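Local coordinates for protein putative adhesin (Komagataella phaffii, PDB 5FX8) that is a putative cell-wall adhesion protein that may mediate cell-cell interaction, this chain being its N-terminal part with two cohesin-like domains, at residues N268-D271 against D272-E275. Sequence-based numbering, arbitrary orientation.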
loop_
_atom_site.group_PDB
_atom_site.type_symbol
_atom_site.label_atom_id
_atom_site.label_comp_id
_atom_site.label_asym_id
_atom_site.label_seq_id
_atom_site.Cartn_x
_atom_site.Cartn_y
_atom_site.Cartn_z
ATOM N N ASN C 268 16.222 31.497 -40.008
ATOM C CA ASN C 268 16.238 32.663 -40.880
ATOM C C ASN C 268 17.578 32.779 -41.601
ATOM O O ASN C 268 18.636 32.550 -41.016
ATOM C CB ASN C 268 15.950 33.918 -40.067
ATOM C CG ASN C 268 14.527 33.957 -39.567
ATOM O OD1 ASN C 268 13.593 33.798 -40.347
ATOM N ND2 ASN C 268 14.347 34.143 -38.264
ATOM N N LEU C 269 17.526 33.123 -42.889
ATOM C CA LEU C 269 18.717 33.229 -43.724
ATOM C C LEU C 269 18.886 34.643 -44.268
ATOM O O LEU C 269 17.909 35.360 -44.499
ATOM C CB LEU C 269 18.648 32.249 -44.894
ATOM C CG LEU C 269 18.415 30.796 -44.495
ATOM C CD1 LEU C 269 18.065 29.944 -45.703
ATOM C CD2 LEU C 269 19.643 30.248 -43.797
ATOM N N ALA C 270 20.134 35.039 -44.485
ATOM C CA ALA C 270 20.384 36.256 -45.242
ATOM C C ALA C 270 19.909 36.073 -46.670
ATOM O O ALA C 270 19.885 34.962 -47.198
ATOM C CB ALA C 270 21.867 36.610 -45.240
ATOM N N ASP C 271 19.539 37.179 -47.307
ATOM C CA ASP C 271 19.034 37.074 -48.668
ATOM C C ASP C 271 20.090 36.616 -49.660
ATOM O O ASP C 271 19.729 36.116 -50.721
ATOM C CB ASP C 271 18.443 38.400 -49.123
ATOM C CG ASP C 271 17.046 38.618 -48.596
ATOM O OD1 ASP C 271 16.404 37.624 -48.186
ATOM O OD2 ASP C 271 16.584 39.777 -48.608
ATOM N N ASP C 272 21.375 36.754 -49.340
ATOM C CA ASP C 272 22.452 36.346 -50.231
ATOM C C ASP C 272 22.915 34.919 -49.986
ATOM O O ASP C 272 24.017 34.552 -50.413
ATOM C CB ASP C 272 23.641 37.295 -50.102
ATOM C CG ASP C 272 24.353 37.164 -48.775
ATOM O OD1 ASP C 272 23.956 37.857 -47.817
ATOM O OD2 ASP C 272 25.324 36.384 -48.688
ATOM N N VAL C 273 22.118 34.115 -49.291
ATOM C CA VAL C 273 22.453 32.727 -49.008
ATOM C C VAL C 273 21.728 31.866 -50.020
ATOM O O VAL C 273 20.529 32.052 -50.247
ATOM C CB VAL C 273 22.060 32.332 -47.574
ATOM C CG1 VAL C 273 22.626 30.970 -47.214
ATOM C CG2 VAL C 273 22.549 33.354 -46.606
ATOM N N LEU C 274 22.444 30.937 -50.638
ATOM C CA LEU C 274 21.827 30.029 -51.596
ATOM C C LEU C 274 21.891 28.577 -51.166
ATOM O O LEU C 274 21.213 27.747 -51.765
ATOM C CB LEU C 274 22.490 30.162 -52.977
ATOM C CG LEU C 274 22.596 31.568 -53.581
ATOM C CD1 LEU C 274 23.691 31.676 -54.654
ATOM C CD2 LEU C 274 21.255 31.972 -54.133
ATOM N N GLU C 275 22.674 28.255 -50.149
ATOM C CA GLU C 275 22.965 26.893 -49.760
ATOM C C GLU C 275 23.300 26.919 -48.274
ATOM O O GLU C 275 23.847 27.907 -47.771
ATOM C CB GLU C 275 24.112 26.330 -50.612
ATOM C CG GLU C 275 24.676 24.982 -50.169
ATOM C CD GLU C 275 25.962 24.593 -50.914
ATOM O OE1 GLU C 275 26.701 25.500 -51.346
ATOM O OE2 GLU C 275 26.233 23.381 -51.079
#
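Ala270 and Val273 face each other across a type I beta turn running from Ala270 to Val273. The turn lies in the connection between strands 260-268 and 275-286, within the second cohesin-like domain. These two strands belong to different sheets, so the connection passes from one sheet of the domain to the other. One backbone hydrogen bond closes the turn, from Val273 N to Ala270 O, at 3.2 Å. The N-H...O angle is 149°.

Val273 is the buried residue of the turn. Its CG2 methyl is directed back at Ala270, because it sits anti to its own carbonyl carbon and beside its own backbone N (chi1 -170°). From there it meets the Ala270 CB methyl at 3.6 Å. The same methyl lies 3.2 Å from Ala270 O, the oxygen that accepts the turn bond. Leu269 adds a looser apolar contact, with its CB 4.3 Å from Val273 CB. Pro187 also touches the Val273 side chain, and Phe303 packs on Leu269.

The two acidic residues occupy the central positions of the turn, and both are exposed. Both side chains set off away from the other half of the turn, although each CB still touches it. Asp272 reaches back, since its CG stands between the backbone N and the carbonyl carbon (chi1 70°). This brings Asp272 OD1 to 3.5 Å from the Ala270 CB methyl, a polar-to-apolar contact without a hydrogen bond.

Main-chain oxygens tie the turn to its surroundings: Arg305 NH1 binds both Ala270 O and Val273 O, and Tyr59 OH is hydrogen-bonded to Asp271 O. Ala270 O therefore serves two donors, Val273 N and Arg305 NH1.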